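PDB 4AT2: 3-ketosteroid-delta4-5alpha-dehydrogenase from Rhodococcus jostii, which catalyses the flavin-dependent introduction of a 4,5 double bond into 3-keto-5alpha-steroids, an oxidation belonging to steroid breakdown. Local coordinates for residues Val237-Lys242 / Val248-Arg253; Gly261-Ala264 / Met269-Ala272; Gln351-Phe356 / Gly442-Phe447; Glu459-His462 / Glu466-Pro469. One frame throughout, in Å; residues are numbered along the deposited sequence. Where two conformers were deposited one is given.

Contact 1. Residues Val237-Lys242 / Val248-Arg253; sequences VGIVAK and VAVRAR
I239 places CG1 between its own backbone N and carbonyl carbon (chi1 66°), and the bend at its second torsion then lays CD1 alongside V250, 3.9 Å from V250 CG2. The two side chains lie side by side and point the same way. Two pairs further on, V248 likewise sets CG2 between its backbone N and carbonyl carbon, where this methyl comes within 4.0 Å of A241 CB. Both pairs are hydrogen-bonded antiparallel pairs: I239 N and V250 O are 2.9 Å apart, the reverse bond from V250 N to I239 O is just as short, and V248 N reaches A241 O at 2.8 Å. Between and beyond them, V240 with A249 and G238 with R251 form non-hydrogen-bonded pairs. At the far end A252 N still meets V237 O at 2.9 Å, but from above the carbonyl plane, 46° out of it. That departure coincides with a classic beta bulge, in which V237 and G238 both face V229. A side chain on G238 would run into V250 O, which already lies 3.1 Å from G238 CA. On the V240 and R251 face, R251 sends CG past V237 O, gives NH1 to a water and forms a salt bridge to E41 through NE. The opposite face, with I239 and V250, packs on L68, L70 and V45 of the parallel sheet. With their axes at 160°, the strands make a beta hairpin, consistent with the antiparallel meander that backs the parallel sheet in Rossmann-type FAD domains.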
loop_
_atom_site.group_PDB
_atom_site.type_symbol
_atom_site.label_atom_id
_atom_site.label_comp_id
_atom_site.label_asym_id
_atom_site.label_seq_id
_atom_site.Cartn_x
_atom_site.Cartn_y
_atom_site.Cartn_z
ATOM N N VAL A 237 -5.497 23.032 22.196
ATOM C CA VAL A 237 -5.046 24.107 23.084
ATOM C C VAL A 237 -3.943 23.644 24.037
ATOM O O VAL A 237 -3.519 24.386 24.922
ATOM C CB VAL A 237 -6.221 24.700 23.899
ATOM C CG1 VAL A 237 -7.234 25.356 22.965
ATOM C CG2 VAL A 237 -6.853 23.631 24.782
ATOM N N GLY A 238 -3.472 22.413 23.851
ATOM C CA GLY A 238 -2.395 21.887 24.696
ATOM C C GLY A 238 -2.250 20.391 24.542
ATOM O O GLY A 238 -2.886 19.792 23.676
ATOM N N ILE A 239 -1.408 19.790 25.378
ATOM C CA ILE A 239 -1.192 18.342 25.363
ATOM C C ILE A 239 -1.123 17.801 26.787
ATOM O O ILE A 239 -0.878 18.555 27.729
ATOM C CB ILE A 239 0.099 17.935 24.593
ATOM C CG1 ILE A 239 1.383 18.436 25.283
ATOM C CG2 ILE A 239 0.059 18.423 23.156
ATOM C CD1 ILE A 239 1.878 17.562 26.427
ATOM N N VAL A 240 -1.335 16.499 26.922
ATOM C CA VAL A 240 -1.103 15.781 28.177
ATOM C C VAL A 240 0.083 14.855 27.942
ATOM O O VAL A 240 0.170 14.206 26.895
ATOM C CB VAL A 240 -2.342 14.960 28.607
ATOM C CG1 VAL A 240 -2.024 14.105 29.833
ATOM C CG2 VAL A 240 -3.524 15.876 28.896
ATOM N N ALA A 241 1.002 14.805 28.908
ATOM C CA ALA A 241 2.182 13.938 28.801
ATOM C C ALA A 241 2.454 13.218 30.113
ATOM O O ALA A 241 1.924 13.593 31.154
ATOM C CB ALA A 241 3.410 14.746 28.396
ATOM N N LYS A 242 3.280 12.182 30.058
ATOM C CA LYS A 242 3.905 11.652 31.276
ATOM C C LYS A 242 5.352 12.160 31.344
ATOM O O LYS A 242 6.109 12.010 30.381
ATOM C CB LYS A 242 3.856 10.115 31.314
ATOM C CG LYS A 242 4.389 9.508 32.619
ATOM C CD LYS A 242 4.380 7.983 32.597
ATOM C CE LYS A 242 4.873 7.412 33.922
ATOM N NZ LYS A 242 4.913 5.925 33.925
ATOM N N VAL A 248 1.458 15.293 33.377
ATOM C CA VAL A 248 1.567 16.746 33.302
ATOM C C VAL A 248 0.703 17.275 32.152
ATOM O O VAL A 248 0.443 16.556 31.180
ATOM C CB VAL A 248 3.035 17.221 33.157
ATOM C CG1 VAL A 248 3.862 16.822 34.377
ATOM C CG2 VAL A 248 3.673 16.672 31.879
ATOM N N ALA A 249 0.244 18.520 32.270
ATOM C CA ALA A 249 -0.476 19.170 31.161
ATOM C C ALA A 249 0.305 20.392 30.698
ATOM O O ALA A 249 0.798 21.168 31.515
ATOM C CB ALA A 249 -1.885 19.559 31.592
ATOM N N VAL A 250 0.419 20.558 29.385
ATOM C CA VAL A 250 1.200 21.650 28.813
ATOM C C VAL A 250 0.298 22.472 27.906
ATOM O O VAL A 250 -0.270 21.937 26.953
ATOM C CB VAL A 250 2.402 21.114 27.996
ATOM C CG1 VAL A 250 3.184 22.269 27.396
ATOM C CG2 VAL A 250 3.315 20.243 28.863
ATOM N N ARG A 251 0.169 23.764 28.204
ATOM C CA ARG A 251 -0.719 24.647 27.455
ATOM C C ARG A 251 -0.018 25.230 26.236
ATOM O O ARG A 251 1.141 25.628 26.321
ATOM C CB ARG A 251 -1.230 25.785 28.337
ATOM C CG ARG A 251 -2.421 26.489 27.713
ATOM C CD ARG A 251 -3.237 27.239 28.741
ATOM N NE ARG A 251 -2.761 28.604 28.927
ATOM C CZ ARG A 251 -3.090 29.628 28.140
ATOM N NH1 ARG A 251 -3.877 29.436 27.082
ATOM N NH2 ARG A 251 -2.619 30.843 28.401
ATOM N N ALA A 252 -0.729 25.248 25.104
ATOM C CA ALA A 252 -0.224 25.822 23.854
ATOM C C ALA A 252 -1.159 26.944 23.426
ATOM O O ALA A 252 -2.241 26.678 22.883
ATOM C CB ALA A 252 -0.140 24.748 22.762
ATOM N N ARG A 253 -0.762 28.194 23.670
ATOM C CA ARG A 253 -1.639 29.332 23.371
ATOM C C ARG A 253 -1.939 29.495 21.877
ATOM O O ARG A 253 -3.048 29.891 21.510
ATOM C CB ARG A 253 -1.072 30.646 23.928
ATOM C CG ARG A 253 -0.786 30.642 25.422
ATOM C CD ARG A 253 -0.176 31.970 25.849
ATOM N NE ARG A 253 0.392 31.908 27.196
ATOM C CZ ARG A 253 1.691 31.774 27.471
ATOM N NH1 ARG A 253 2.598 31.697 26.497
ATOM N NH2 ARG A 253 2.087 31.733 28.733
HETATM O O HOH W 1 -4.400 27.329 25.165
#

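Contact 2. Residues Gly261-Ala264 / Met269-Ala272. With FAD (flavin-adenine dinucleotide), chain D.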
loop_
_atom_site.group_PDB
_atom_site.type_symbol
_atom_site.label_atom_id
_atom_site.label_comp_id
_atom_site.label_asym_id
_atom_site.label_seq_id
_atom_site.Cartn_x
_atom_site.Cartn_y
_atom_site.Cartn_z
ATOM N N GLY A 261 7.957 11.767 15.005
ATOM C CA GLY A 261 8.460 10.663 14.193
ATOM C C GLY A 261 7.402 9.686 13.731
ATOM O O GLY A 261 6.205 9.940 13.846
ATOM N N SER A 262 7.870 8.542 13.241
ATOM C CA SER A 262 7.044 7.621 12.447
ATOM C C SER A 262 6.332 6.575 13.293
ATOM O O SER A 262 6.332 6.661 14.522
ATOM C CB SER A 262 7.929 6.936 11.406
ATOM O OG SER A 262 8.715 5.906 12.003
ATOM N N PHE A 263 5.720 5.592 12.621
ATOM C CA PHE A 263 5.094 4.457 13.312
ATOM C C PHE A 263 5.850 3.147 13.151
ATOM O O PHE A 263 5.315 2.085 13.459
ATOM C CB PHE A 263 3.614 4.266 12.928
ATOM C CG PHE A 263 3.360 3.872 11.481
ATOM C CD1 PHE A 263 3.265 4.842 10.475
ATOM C CD2 PHE A 263 3.139 2.535 11.133
ATOM C CE1 PHE A 263 2.980 4.480 9.154
ATOM C CE2 PHE A 263 2.846 2.174 9.820
ATOM C CZ PHE A 263 2.767 3.149 8.826
ATOM N N ALA A 264 7.100 3.233 12.703
ATOM C CA ALA A 264 7.873 2.036 12.329
ATOM C C ALA A 264 7.942 0.959 13.420
ATOM O O ALA A 264 7.986 -0.231 13.113
ATOM C CB ALA A 264 9.278 2.426 11.895
ATOM N N MET A 269 0.303 -1.202 13.933
ATOM C CA MET A 269 0.238 -0.294 12.794
ATOM C C MET A 269 1.000 -0.813 11.585
ATOM O O MET A 269 0.549 -0.630 10.457
ATOM C CB MET A 269 0.725 1.098 13.180
ATOM C CG MET A 269 -0.256 1.823 14.087
ATOM S SD MET A 269 0.290 3.470 14.575
ATOM C CE MET A 269 -0.127 4.383 13.086
ATOM N N ILE A 270 2.151 -1.444 11.809
ATOM C CA ILE A 270 2.904 -2.047 10.692
ATOM C C ILE A 270 2.044 -3.121 10.020
ATOM O O ILE A 270 1.935 -3.161 8.798
ATOM C CB ILE A 270 4.269 -2.627 11.148
ATOM C CG1 ILE A 270 5.255 -1.502 11.468
ATOM C CG2 ILE A 270 4.852 -3.576 10.099
ATOM C CD1 ILE A 270 5.672 -0.659 10.266
ATOM N N GLU A 271 1.387 -3.956 10.823
ATOM C CA GLU A 271 0.576 -5.023 10.243
ATOM C C GLU A 271 -0.622 -4.472 9.468
ATOM O O GLU A 271 -0.937 -4.959 8.381
ATOM C CB GLU A 271 0.132 -6.010 11.319
ATOM C CG GLU A 271 -0.729 -7.146 10.790
ATOM C CD GLU A 271 -1.347 -7.957 11.910
ATOM O OE1 GLU A 271 -2.094 -7.386 12.735
ATOM O OE2 GLU A 271 -1.089 -9.168 11.959
ATOM N N ALA A 272 -1.266 -3.444 10.022
ATOM C CA ALA A 272 -2.465 -2.860 9.429
ATOM C C ALA A 272 -2.178 -2.020 8.195
ATOM O O ALA A 272 -3.009 -1.962 7.281
ATOM C CB ALA A 272 -3.200 -2.012 10.469
HETATM P PA FAD D . 13.220 12.233 14.781
HETATM O O1A FAD D . 14.418 12.921 14.253
HETATM O O2A FAD D . 13.336 10.830 15.205
HETATM O O5B FAD D . 12.661 13.096 16.009
HETATM C C5B FAD D . 11.467 12.711 16.697
HETATM C C4B FAD D . 11.652 12.998 18.196
HETATM O O4B FAD D . 10.361 12.744 18.792
HETATM C C3B FAD D . 12.633 11.991 18.810
HETATM O O3B FAD D . 13.653 12.709 19.548
HETATM C C2B FAD D . 11.753 11.129 19.722
HETATM O O2B FAD D . 12.491 10.711 20.901
HETATM C C1B FAD D . 10.624 12.094 20.076
HETATM N N9A FAD D . 9.367 11.429 20.485
HETATM C C8A FAD D . 8.853 10.267 20.062
HETATM N N7A FAD D . 7.699 10.069 20.694
HETATM C C5A FAD D . 7.477 11.118 21.510
HETATM C C6A FAD D . 6.487 11.448 22.376
HETATM N N6A FAD D . 5.449 10.624 22.517
HETATM N N1A FAD D . 6.521 12.585 23.092
HETATM C C2A FAD D . 7.584 13.465 22.951
HETATM N N3A FAD D . 8.598 13.117 22.063
HETATM C C4A FAD D . 8.517 11.951 21.369
HETATM N N1 FAD D . 16.742 10.283 6.060
HETATM C C2 FAD D . 17.270 11.263 5.239
HETATM O O2 FAD D . 16.515 12.062 4.702
HETATM N N3 FAD D . 18.655 11.339 5.031
HETATM C C4 FAD D . 19.507 10.403 5.619
HETATM O O4 FAD D . 20.719 10.492 5.401
HETATM C C4X FAD D . 18.971 9.407 6.444
HETATM N N5 FAD D . 19.766 8.468 7.013
HETATM C C5X FAD D . 19.205 7.395 7.605
HETATM C C6 FAD D . 19.995 6.299 7.968
HETATM C C7 FAD D . 19.428 5.188 8.597
HETATM C C7M FAD D . 20.271 4.113 8.941
HETATM C C8 FAD D . 18.042 5.163 8.860
HETATM C C8M FAD D . 17.405 4.079 9.498
HETATM C C9 FAD D . 17.259 6.265 8.507
HETATM C C9A FAD D . 17.830 7.371 7.859
HETATM N N10 FAD D . 17.070 8.429 7.482
HETATM C C10 FAD D . 17.593 9.352 6.663
HETATM C "C1'" FAD D . 15.697 8.656 8.001
HETATM C "C2'" FAD D . 15.706 9.818 9.005
HETATM O "O2'" FAD D . 16.718 9.511 9.967
HETATM C "C3'" FAD D . 14.346 9.955 9.708
HETATM O "O3'" FAD D . 13.252 9.634 8.832
HETATM C "C4'" FAD D . 14.183 11.388 10.241
HETATM O "O4'" FAD D . 15.291 11.672 11.108
HETATM C "C5'" FAD D . 12.875 11.528 11.024
HETATM O "O5'" FAD D . 12.733 12.904 11.427
HETATM P P FAD D . 11.636 13.309 12.537
HETATM O O1P FAD D . 10.292 12.920 12.096
HETATM O O2P FAD D . 11.915 14.727 12.941
HETATM O O3P FAD D . 11.966 12.248 13.730
#
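Beside the diphosphate of the FAD pocket, the loop 261-264 joins the following helix through a Met-aromatic contact between F263 and M269. The cofactor end is set by G261, whose CA lies 3.6 Å from FAD O1P. Two residues along the chain from G261, F263 takes the sulfur: M269 SD sits 5.2 Å from the centroid of its ring and 47° off the ring normal, an oblique approach. The methionine meets the phenylalanine side chain at two places: its chain bends at the last torsion (chi3 79°) to bring CE to 3.7 Å from F263 CB, while M269 CB touches F263 CD2 at 3.5 Å. Further along the ring, F263 CE2 meets I270 CD1 at 4.0 Å, and I270 CG1 presses against the carbonyl A264 O at 3.4 Å. An ST turn shapes the loop, with A264 N bonded to S262 OG at 3.2 Å; the same hydroxyl pairs with H288, which itself holds the cofactor, making S262 a second-shell residue. A leucine in place of F263 would probably leave M269 SD without its aromatic partner and open a gap between M269 CB and I270 CD1. No hydrogen bond crosses the contact, which is wholly buried. F263 and M269 also rest on I293 and L294 of helix 291-297, T448 of strand 444-452 touches F263 and I270, and A272 faces the second subunit.

Contact 3. Residues Gln351-Phe356 / Gly442-Phe447; sequences QDNQAF and GFTLGF
N353 and T444 meet where a type I' beta turn, Q351 to Q354, reaches the start of strand 444-452, an antiparallel strand that leads into the steroid pocket. Among direct hydrogen bonds, the backbone one is G442 N to N353 O, 3.1 Å long and nearly straight at 173°. The side-chain one is shorter: T444 OG1 donates to N353 OD1 at 2.7 Å, with the donor tilted 31° from the carbonyl plane. T444 holds OG1 between its backbone N and carbonyl carbon (chi1 57°), which sends the hydroxyl to the amide, while the methyl CG2 lies 3.4 Å from the same N353 OD1. The buried asparagine therefore uses both its backbone and its side-chain oxygen as acceptors. With an alanine in place of N353, the T444 hydroxyl is likely to be left without its acceptor and one water without its amide donor. The turn itself is closed internally, Q354 N to Q351 O, and is braced by Q354 NE2 bonding D352 O at 3.0 Å, nearly in the amide plane of the glutamine. The contact is polar; on its flank L348 of helix 340-350 touches both N353 and T444. At the other end of 442-447, F447 contacts FAD and 4-androstene-3,17-dione, with no part in joining the segments. Waters complete the link. One accepts from F443 N at 2.8 Å and also lies 3.1 Å from N353 OD1. Another accepts from N353 ND2 at 2.9 Å and donates to T444 O at 2.8 Å, bridging the amide to the strand backbone.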
loop_
_atom_site.group_PDB
_atom_site.type_symbol
_atom_site.label_atom_id
_atom_site.label_comp_id
_atom_site.label_asym_id
_atom_site.label_seq_id
_atom_site.Cartn_x
_atom_site.Cartn_y
_atom_site.Cartn_z
ATOM N N GLN A 351 9.987 -8.777 -6.384
ATOM C CA GLN A 351 10.714 -10.037 -6.603
ATOM C C GLN A 351 10.654 -10.984 -5.406
ATOM O O GLN A 351 11.531 -11.864 -5.240
ATOM C CB GLN A 351 12.180 -9.790 -7.022
ATOM C CG GLN A 351 12.377 -8.790 -8.168
ATOM C CD GLN A 351 11.611 -9.127 -9.443
ATOM O OE1 GLN A 351 11.424 -10.296 -9.794
ATOM N NE2 GLN A 351 11.164 -8.089 -10.148
ATOM N N ASP A 352 9.622 -10.798 -4.581
ATOM C CA ASP A 352 9.390 -11.612 -3.379
ATOM C C ASP A 352 10.618 -11.681 -2.473
ATOM O O ASP A 352 10.882 -12.702 -1.831
ATOM C CB ASP A 352 8.921 -13.019 -3.757
ATOM C CG ASP A 352 8.245 -13.728 -2.607
ATOM O OD1 ASP A 352 7.575 -13.049 -1.800
ATOM O OD2 ASP A 352 8.381 -14.965 -2.506
ATOM N N ASN A 353 11.368 -10.582 -2.452
ATOM C CA ASN A 353 12.561 -10.423 -1.613
ATOM C C ASN A 353 13.718 -11.375 -1.959
ATOM O O ASN A 353 14.621 -11.562 -1.148
ATOM C CB ASN A 353 12.194 -10.539 -0.124
ATOM C CG ASN A 353 13.067 -9.685 0.763
ATOM O OD1 ASN A 353 13.689 -8.722 0.300
ATOM N ND2 ASN A 353 13.110 -10.021 2.057
ATOM N N GLN A 354 13.678 -11.961 -3.157
ATOM C CA GLN A 354 14.706 -12.913 -3.596
ATOM C C GLN A 354 15.606 -12.270 -4.622
ATOM O O GLN A 354 15.118 -11.836 -5.678
ATOM C CB GLN A 354 14.081 -14.146 -4.258
ATOM C CG GLN A 354 12.917 -14.743 -3.503
ATOM C CD GLN A 354 13.349 -15.343 -2.203
ATOM O OE1 GLN A 354 14.025 -16.372 -2.176
ATOM N NE2 GLN A 354 12.945 -14.718 -1.104
ATOM N N ALA A 355 16.904 -12.212 -4.330
ATOM C CA ALA A 355 17.879 -11.661 -5.269
ATOM C C ALA A 355 19.218 -12.351 -5.122
ATOM O O ALA A 355 19.573 -12.798 -4.035
ATOM C CB ALA A 355 18.046 -10.158 -5.042
ATOM N N PHE A 356 19.956 -12.423 -6.224
ATOM C CA PHE A 356 21.328 -12.906 -6.215
ATOM C C PHE A 356 22.145 -11.964 -7.057
ATOM O O PHE A 356 21.650 -11.468 -8.074
ATOM C CB PHE A 356 21.428 -14.302 -6.851
ATOM C CG PHE A 356 20.517 -15.326 -6.241
ATOM C CD1 PHE A 356 20.915 -16.054 -5.127
ATOM C CD2 PHE A 356 19.263 -15.571 -6.793
ATOM C CE1 PHE A 356 20.075 -17.007 -4.572
ATOM C CE2 PHE A 356 18.415 -16.525 -6.239
ATOM C CZ PHE A 356 18.833 -17.254 -5.132
ATOM N N GLY A 442 16.427 -12.053 1.287
ATOM C CA GLY A 442 16.174 -11.508 2.626
ATOM C C GLY A 442 17.174 -10.457 3.081
ATOM O O GLY A 442 17.559 -10.407 4.258
ATOM N N PHE A 443 17.575 -9.590 2.152
ATOM C CA PHE A 443 18.561 -8.552 2.433
ATOM C C PHE A 443 17.961 -7.152 2.545
ATOM O O PHE A 443 18.676 -6.156 2.503
ATOM C CB PHE A 443 19.667 -8.573 1.367
ATOM C CG PHE A 443 20.897 -9.317 1.797
ATOM C CD1 PHE A 443 20.833 -10.676 2.092
ATOM C CD2 PHE A 443 22.113 -8.655 1.915
ATOM C CE1 PHE A 443 21.970 -11.375 2.493
ATOM C CE2 PHE A 443 23.248 -9.347 2.320
ATOM C CZ PHE A 443 23.173 -10.700 2.604
ATOM N N THR A 444 16.650 -7.077 2.730
ATOM C CA THR A 444 15.999 -5.778 2.820
ATOM C C THR A 444 15.488 -5.484 4.223
ATOM O O THR A 444 15.210 -6.395 5.010
ATOM C CB THR A 444 14.830 -5.674 1.827
ATOM O OG1 THR A 444 13.899 -6.730 2.085
ATOM C CG2 THR A 444 15.340 -5.768 0.378
ATOM N N LEU A 445 15.383 -4.198 4.535
ATOM C CA LEU A 445 14.747 -3.748 5.774
ATOM C C LEU A 445 14.343 -2.312 5.537
ATOM O O LEU A 445 14.889 -1.656 4.656
ATOM C CB LEU A 445 15.701 -3.865 6.970
ATOM C CG LEU A 445 16.938 -2.963 7.042
ATOM C CD1 LEU A 445 17.679 -3.243 8.342
ATOM C CD2 LEU A 445 17.867 -3.160 5.846
ATOM N N GLY A 446 13.380 -1.803 6.290
ATOM C CA GLY A 446 12.935 -0.453 5.971
ATOM C C GLY A 446 12.200 0.289 7.054
ATOM O O GLY A 446 12.081 -0.187 8.188
ATOM N N PHE A 447 11.731 1.479 6.694
ATOM C CA PHE A 447 10.997 2.335 7.619
ATOM C C PHE A 447 9.818 2.992 6.896
ATOM O O PHE A 447 9.748 2.972 5.664
ATOM C CB PHE A 447 11.927 3.341 8.360
ATOM C CG PHE A 447 12.652 4.328 7.470
ATOM C CD1 PHE A 447 12.000 5.458 6.967
ATOM C CD2 PHE A 447 14.014 4.176 7.208
ATOM C CE1 PHE A 447 12.680 6.385 6.168
ATOM C CE2 PHE A 447 14.696 5.100 6.423
ATOM C CZ PHE A 447 14.026 6.203 5.897
HETATM O O HOH W 2 16.605 -9.203 -0.458
HETATM O O HOH W 3 14.351 -8.957 4.430
#

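Contact 4. Residues Glu459-His462 / Glu466-Pro469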
loop_
_atom_site.group_PDB
_atom_site.type_symbol
_atom_site.label_atom_id
_atom_site.label_comp_id
_atom_site.label_asym_id
_atom_site.label_seq_id
_atom_site.Cartn_x
_atom_site.Cartn_y
_atom_site.Cartn_z
ATOM N N GLU A 459 -0.344 22.467 8.335
ATOM C CA GLU A 459 -1.581 22.337 9.112
ATOM C C GLU A 459 -2.067 20.903 8.968
ATOM O O GLU A 459 -2.077 20.369 7.859
ATOM C CB GLU A 459 -2.645 23.276 8.553
ATOM C CG GLU A 459 -2.245 24.734 8.637
ATOM C CD GLU A 459 -2.856 25.563 7.531
ATOM O OE1 GLU A 459 -2.732 25.203 6.336
ATOM O OE2 GLU A 459 -3.448 26.610 7.868
ATOM N N VAL A 460 -2.450 20.273 10.075
ATOM C CA VAL A 460 -2.978 18.909 10.008
ATOM C C VAL A 460 -4.402 18.966 9.472
ATOM O O VAL A 460 -5.244 19.707 9.994
ATOM C CB VAL A 460 -2.943 18.222 11.395
ATOM C CG1 VAL A 460 -3.648 16.875 11.351
ATOM C CG2 VAL A 460 -1.492 18.046 11.847
ATOM N N LEU A 461 -4.677 18.197 8.424
ATOM C CA LEU A 461 -6.001 18.220 7.804
ATOM C C LEU A 461 -6.954 17.192 8.397
ATOM O O LEU A 461 -6.613 16.011 8.556
ATOM C CB LEU A 461 -5.895 18.026 6.286
ATOM C CG LEU A 461 -5.228 19.174 5.513
ATOM C CD1 LEU A 461 -4.934 18.706 4.095
ATOM C CD2 LEU A 461 -6.098 20.426 5.494
ATOM N N HIS A 462 -8.152 17.663 8.717
ATOM C CA HIS A 462 -9.284 16.815 9.059
ATOM C C HIS A 462 -9.765 16.104 7.817
ATOM O O HIS A 462 -9.481 16.546 6.686
ATOM C CB HIS A 462 -10.387 17.722 9.615
ATOM C CG HIS A 462 -11.515 17.001 10.313
ATOM N ND1 HIS A 462 -12.618 16.575 9.663
ATOM C CD2 HIS A 462 -11.710 16.697 11.651
ATOM C CE1 HIS A 462 -13.462 16.008 10.540
ATOM N NE2 HIS A 462 -12.916 16.094 11.757
ATOM N N GLU A 466 -10.524 20.426 5.927
ATOM C CA GLU A 466 -10.200 21.668 6.633
ATOM C C GLU A 466 -9.124 21.431 7.690
ATOM O O GLU A 466 -9.075 20.353 8.291
ATOM C CB GLU A 466 -11.445 22.275 7.293
ATOM C CG GLU A 466 -12.576 22.649 6.337
ATOM C CD GLU A 466 -12.166 23.633 5.245
ATOM O OE1 GLU A 466 -11.335 24.540 5.505
ATOM O OE2 GLU A 466 -12.679 23.494 4.108
ATOM N N PRO A 467 -8.259 22.433 7.924
ATOM C CA PRO A 467 -7.290 22.295 9.020
ATOM C C PRO A 467 -7.961 22.104 10.384
ATOM O O PRO A 467 -9.056 22.639 10.636
ATOM C CB PRO A 467 -6.530 23.630 8.989
ATOM C CG PRO A 467 -6.629 24.072 7.563
ATOM C CD PRO A 467 -8.024 23.663 7.141
ATOM N N ILE A 468 -7.312 21.335 11.251
ATOM C CA ILE A 468 -7.755 21.233 12.631
ATOM C C ILE A 468 -7.130 22.427 13.348
ATOM O O ILE A 468 -5.903 22.534 13.413
ATOM C CB ILE A 468 -7.288 19.904 13.279
ATOM C CG1 ILE A 468 -8.013 18.714 12.626
ATOM C CG2 ILE A 468 -7.522 19.931 14.792
ATOM C CD1 ILE A 468 -7.454 17.347 13.006
ATOM N N PRO A 469 -7.962 23.343 13.881
ATOM C CA PRO A 469 -7.390 24.532 14.513
ATOM C C PRO A 469 -6.393 24.201 15.625
ATOM O O PRO A 469 -6.637 23.303 16.434
ATOM C CB PRO A 469 -8.630 25.264 15.063
ATOM C CG PRO A 469 -9.750 24.793 14.191
ATOM C CD PRO A 469 -9.433 23.343 13.944
#
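E466 and H462 close a tight beta hairpin between strands 459-461 and 467-468, with three residues between H462 and E466. E466 takes part through its carbonyl: H462 N donates to E466 O at 2.9 Å, and H462 CB crowds the same oxygen at 3.2 Å. The imidazole is engaged nearby, its ND1 taking a hydrogen bond from S464 N in the loop. P467 follows, paired with L461 in a non-hydrogen-bonded antiparallel position, a place where the missing N-H of proline costs no cross-strand bond. Its ring is flanked by two side chains of the first strand: P467 CB lies 3.9 Å from E459 CB, the two residues pointing the same way, and P467 CD is 4.1 Å from L461 CD2. The carboxylate of E459 has its own partner in T455. P467 CA also approaches V460 O at 3.4 Å, in a CA-H...O contact. I468 supplies the second cross-strand bond, I468 N to V460 O at 2.9 Å, on the other side of the L461-P467 pair and with the donor nearly in line with the carbonyl. The V460 and I468 side chains cross obliquely and share A301 as a neighbour, while V460 also packs on L471 and A473 of strand 471-473, at the margin of the parallel sheet. With CG1 anti to its carbonyl carbon (chi1 -68°), I468 brings that methylene to the edge of the H462 ring, near its plane, and within 4.0 Å of H462 CB.

The four contacts follow one another along the chain, none of them touching, and are best placed by the cofactor. Contact 1 lies toward the adenine end, the side chain of A241 being about 7 Å from FAD. Contact 2 borders the diphosphate through G261, and contact 3 reaches the flavin and steroid end through F447, which touches both ligands. Contacts 2 and 3 come within about 5 Å at their nearest atoms, whereas the centres of contacts 1 and 3 are about 42 Å apart. Contact 4 stands farther off, the V460 side chain about 13 Å from FAD, yet only about 6 Å separates its nearest atoms from those of contact 1.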